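Methyltransferase (Geobacter sulfurreducens PCA, PDB 3C3P) probably transfers a methyl group from S-adenosyl-L-methionine to an oxygen atom of its substrate. Local coordinates at residues 59-64 / 122-127; 130-135 / 154-159. All coordinates share one frame; numbering follows the deposited sequence. Where two conformers were deposited one is given.

Overall arrangement
Both interactions belong to one Rossmann-like sheet and touch different parts of strand 127-133. Interaction 1 sits toward the surface, where the loop after helix 117-121 meets strand 59-63, and it is partly buried. Interaction 2 lies near the centre of the chain and is a buried pairing of strands 127-133 and 154-159. Their chemistry follows their place: methyl groups of Leu59 and Val61 pack on Ile127 and on oxygens of the loop, whereas residues 130-135 and 154-159 are laced together by backbone hydrogen bonds. The two contacts meet where Val61 O probably accepts a hydrogen bond from Phe131 N, 2.9 Å away, so strand 127-133 has a neighbour strand on each side.

Interaction 1. Residues 59-64 / 122-127; sequences LVVVPG and AGQRDI. With EDO (1,2-ethanediol), chain F.
In the Rossmann-like sheet of this methyltransferase, Leu59 and Val61 of strand 59-63 receive the loop that leaves helix 117-121 and turns into strand 127-133 at Ile127. The contact is mainly apolar, and hydrogen bonding between these two strands begins just beyond it, where Leu59 pairs with Asp128 and Ile129. With CG anti to the backbone N (chi1 -179°), Leu59 extends toward the loop. Its CD2 lies 3.3 Å from Arg125 O and 3.5 Å from Gln124 OE1, so one methyl group faces two oxygen atoms, and the same methyl also packs on Ile127 CG1. Gln124 is bent at chi2, which brings its OE1 toward the two Leu59 methyls; its CG comes near Val61 CG2, and the side chain also touches Val85 of strand 83-88. Val61 CG2 provides the tighter apolar contact, 3.6 Å from Ile127 CG1, and the two branched side chains meet at about a right angle. Ile127 CG2 and CD1 also lie close to the valine, so three isoleucine carbons, CG1, CG2 and CD1, touch Val61 CG2. On the solvent side a 1,2-ethanediol, probably from the crystallisation liquor, rests its C2 3.5 Å from Leu59 CB; its O1 is modelled doubtfully close to Arg125 O. Arg125 itself points away from the strand and braces its own loop: NH1 gives a bond to Gln124 O of 2.9 Å (N-H...O 164°) and a weak one to Ala122 O. The oxygen of Gln124 lies in the guanidinium plane, while NH1 stands 58° out of the Gln124 carbonyl plane.

Interaction 2. Residues 130-135 / 154-159; sequences LFMDCD and ALLIAV. With EDO (1,2-ethanediol), chain K.
Leu130 starts the parallel ladder: its N donates to Leu155 O, and its O accepts from Ile157 N at 3.0 Å. Its side chain runs beside that of Leu156, pointing the same way; Leu156 was deposited in two conformers, so its methyl contacts are uncertain. Phe131 projects to the other face, with Leu48 of helix 42-55, and meets Val159 at about a right angle. The ring atom CE1 lies 3.6 Å from Val159 CG1, while CZ is 3.7 Å from Val159 CG2. Met132, a selenomethionine, repeats the bonding: Met132 N to Ile157 O and Val159 N to Met132 O, both 2.7 Å. Asp133 returns to the Phe131 face, its CG 4.1 Å from Val159 CG2. Its OD1 accepts from Asp135 N at 2.9 Å, an Asx turn whose donor stands 44° out of the carboxylate plane, and also from Asn160 ND2. With an alanine in place of Asp133, Asp135 N and Asn160 ND2 would probably lose their common acceptor and the turn its fixed shape. Cys134 N closes the ladder on Val159 O, and with SG anti to the carbonyl carbon (chi1 -66°), its sulfur comes 3.7 Å from Ala158 CB. Side by side and in register, the two strands are typical of the Rossmann-like methyltransferase core; in related catechol O-methyltransferases the active site lies at the C-terminal ends of such strands.

Interaction 1. Residues 59-64 / 122-127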
# COMPACT_ATOMS: atom_id res chain seq x y z
N LEU A 59 -7.51 15.22 -5.29
CA LEU A 59 -6.40 16.15 -5.02
C LEU A 59 -5.21 15.54 -4.28
O LEU A 59 -5.31 14.96 -3.21
CB LEU A 59 -6.89 17.39 -4.23
CG LEU A 59 -5.88 18.50 -3.87
CD1 LEU A 59 -5.24 19.09 -5.15
CD2 LEU A 59 -6.50 19.63 -3.02
N VAL A 60 -4.09 15.67 -4.95
CA VAL A 60 -2.80 15.23 -4.48
C VAL A 60 -1.91 16.45 -4.41
O VAL A 60 -1.76 17.18 -5.39
CB VAL A 60 -2.12 14.19 -5.43
CG1 VAL A 60 -0.72 13.81 -4.88
CG2 VAL A 60 -3.01 12.95 -5.65
N VAL A 61 -1.30 16.63 -3.25
CA VAL A 61 -0.39 17.74 -2.99
C VAL A 61 1.02 17.21 -2.65
O VAL A 61 1.23 16.34 -1.81
CB VAL A 61 -0.98 18.69 -1.91
CG1 VAL A 61 -0.01 19.85 -1.58
CG2 VAL A 61 -2.37 19.21 -2.40
N VAL A 62 1.98 17.75 -3.40
CA VAL A 62 3.39 17.39 -3.31
C VAL A 62 4.24 18.62 -3.00
O VAL A 62 4.65 19.34 -3.90
CB VAL A 62 3.86 16.79 -4.66
CG1 VAL A 62 5.26 16.25 -4.54
CG2 VAL A 62 2.88 15.70 -5.11
N PRO A 63 4.47 18.89 -1.70
CA PRO A 63 5.29 20.03 -1.32
C PRO A 63 6.76 19.68 -1.32
O PRO A 63 7.24 19.08 -0.38
CB PRO A 63 4.83 20.36 0.12
CG PRO A 63 3.89 19.27 0.53
CD PRO A 63 3.84 18.23 -0.55
N GLY A 64 7.43 20.10 -2.39
CA GLY A 64 8.85 19.83 -2.63
C GLY A 64 8.93 18.58 -3.49
O GLY A 64 8.44 17.52 -3.13
N ALA A 122 -0.39 24.98 2.31
CA ALA A 122 -1.30 25.33 3.39
C ALA A 122 -2.58 26.02 2.90
O ALA A 122 -3.56 26.09 3.64
CB ALA A 122 -0.59 26.21 4.43
N GLY A 123 -2.58 26.51 1.67
CA GLY A 123 -3.75 27.20 1.10
C GLY A 123 -4.69 26.25 0.39
O GLY A 123 -5.74 26.63 -0.13
N GLN A 124 -4.29 24.98 0.36
CA GLN A 124 -5.09 23.92 -0.28
C GLN A 124 -6.12 23.37 0.69
O GLN A 124 -5.97 23.47 1.90
CB GLN A 124 -4.17 22.81 -0.81
CG GLN A 124 -3.26 23.28 -1.93
CD GLN A 124 -4.00 23.49 -3.24
OE1 GLN A 124 -4.78 22.64 -3.67
NE2 GLN A 124 -3.69 24.59 -3.91
N ARG A 125 -7.19 22.83 0.14
CA ARG A 125 -8.28 22.24 0.94
C ARG A 125 -8.70 20.87 0.44
O ARG A 125 -8.65 20.58 -0.75
CB ARG A 125 -9.51 23.16 0.95
CG ARG A 125 -9.31 24.51 1.60
CD ARG A 125 -8.93 24.40 3.06
NE ARG A 125 -8.80 25.72 3.68
CZ ARG A 125 -7.69 26.44 3.73
NH1 ARG A 125 -6.55 25.98 3.23
NH2 ARG A 125 -7.70 27.63 4.31
N ASP A 126 -9.12 20.03 1.37
CA ASP A 126 -9.60 18.68 1.03
C ASP A 126 -8.58 17.89 0.23
O ASP A 126 -8.86 17.35 -0.83
CB ASP A 126 -10.92 18.77 0.26
CG ASP A 126 -12.06 19.25 1.13
OD1 ASP A 126 -12.16 18.80 2.30
OD2 ASP A 126 -12.87 20.04 0.63
N ILE A 127 -7.37 17.89 0.74
CA ILE A 127 -6.26 17.12 0.17
C ILE A 127 -6.51 15.64 0.46
O ILE A 127 -6.72 15.25 1.60
CB ILE A 127 -4.88 17.55 0.75
CG1 ILE A 127 -4.60 19.04 0.46
CG2 ILE A 127 -3.75 16.65 0.19
CD1 ILE A 127 -3.36 19.59 1.20
C1 EDO F . -10.70 20.27 -3.40
O1 EDO F . -9.75 21.20 -2.87
C2 EDO F . -9.93 19.09 -3.96
O2 EDO F . -10.82 18.11 -4.52

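Interaction 2. Residues 130-135 / 154-159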
# COMPACT_ATOMS: atom_id res chain seq x y z
N LEU A 130 -1.35 13.54 0.60
CA LEU A 130 -0.30 14.50 0.93
C LEU A 130 1.02 13.74 0.94
O LEU A 130 1.26 12.81 1.76
CB LEU A 130 -0.56 15.20 2.27
CG LEU A 130 0.56 16.17 2.67
CD1 LEU A 130 0.67 17.30 1.64
CD2 LEU A 130 0.40 16.74 4.08
N PHE A 131 1.87 14.11 -0.01
CA PHE A 131 3.18 13.50 -0.17
C PHE A 131 4.19 14.28 0.65
O PHE A 131 4.15 15.51 0.70
CB PHE A 131 3.62 13.46 -1.63
CG PHE A 131 4.98 12.84 -1.85
CD1 PHE A 131 5.11 11.46 -1.99
CD2 PHE A 131 6.11 13.62 -1.90
CE1 PHE A 131 6.36 10.88 -2.22
CE2 PHE A 131 7.38 13.04 -2.11
CZ PHE A 131 7.49 11.68 -2.26
N MSE A 132 5.08 13.54 1.30
CA MSE A 132 6.06 14.15 2.14
C MSE A 132 7.43 13.46 2.13
O MSE A 132 7.51 12.25 2.03
CB MSE A 132 5.48 14.01 3.53
CG MSE A 132 5.71 15.15 4.32
SE MSE A 132 5.36 14.66 6.12
CE MSE A 132 3.46 14.16 5.97
N ASP A 133 8.49 14.27 2.21
CA ASP A 133 9.88 13.77 2.29
C ASP A 133 10.45 14.04 3.71
O ASP A 133 10.67 15.17 4.12
CB ASP A 133 10.77 14.39 1.21
CG ASP A 133 12.18 13.79 1.18
OD1 ASP A 133 12.59 13.08 2.13
OD2 ASP A 133 12.90 14.05 0.18
N CYS A 134 10.65 12.96 4.44
CA CYS A 134 11.14 13.03 5.81
C CYS A 134 12.53 13.62 5.95
O CYS A 134 12.92 13.98 7.05
CB CYS A 134 11.11 11.66 6.49
SG CYS A 134 9.45 11.00 6.74
N ASP A 135 13.27 13.71 4.85
CA ASP A 135 14.63 14.29 4.86
C ASP A 135 14.61 15.79 4.86
O ASP A 135 15.55 16.44 5.30
CB ASP A 135 15.43 13.90 3.61
CG ASP A 135 15.90 12.49 3.64
OD1 ASP A 135 15.88 11.88 4.72
OD2 ASP A 135 16.36 12.02 2.59
N ALA A 154 -8.04 11.11 4.22
CA ALA A 154 -6.82 11.39 3.43
C ALA A 154 -5.73 10.40 3.81
O ALA A 154 -5.72 9.81 4.88
CB ALA A 154 -6.30 12.79 3.67
N LEU A 155 -4.79 10.27 2.89
CA LEU A 155 -3.64 9.41 3.07
C LEU A 155 -2.36 10.21 2.98
O LEU A 155 -2.13 10.95 2.02
CB LEU A 155 -3.60 8.36 1.94
CG LEU A 155 -2.42 7.38 1.92
CD1 LEU A 155 -2.43 6.39 3.09
CD2 LEU A 155 -2.41 6.64 0.55
N LEU A 156 -1.55 10.01 4.00
CA LEU A 156 -0.24 10.63 4.11
C LEU A 156 0.76 9.60 3.63
O LEU A 156 0.70 8.43 4.02
CB LEU A 156 0.07 11.01 5.56
CG LEU A 156 1.37 11.76 5.83
CD1 LEU A 156 1.26 13.18 5.27
CD2 LEU A 156 1.63 11.78 7.31
N ILE A 157 1.65 10.04 2.76
CA ILE A 157 2.74 9.20 2.19
C ILE A 157 4.04 9.97 2.44
O ILE A 157 4.29 11.03 1.84
CB ILE A 157 2.59 8.85 0.70
CG1 ILE A 157 1.22 8.20 0.42
CG2 ILE A 157 3.75 7.92 0.27
CD1 ILE A 157 0.94 7.91 -1.05
N ALA A 158 4.85 9.43 3.34
CA ALA A 158 6.13 10.04 3.75
C ALA A 158 7.28 9.13 3.39
O ALA A 158 7.39 8.00 3.89
CB ALA A 158 6.12 10.35 5.26
N VAL A 159 8.14 9.62 2.51
CA VAL A 159 9.27 8.84 2.05
C VAL A 159 10.49 9.10 2.91
O VAL A 159 10.51 10.02 3.76
CB VAL A 159 9.58 9.05 0.54
CG1 VAL A 159 8.38 8.54 -0.32
CG2 VAL A 159 9.97 10.51 0.21
C1 EDO K . 15.77 10.53 7.62
O1 EDO K . 14.80 10.68 6.58
C2 EDO K . 15.81 9.11 8.21
O2 EDO K . 14.49 8.60 8.35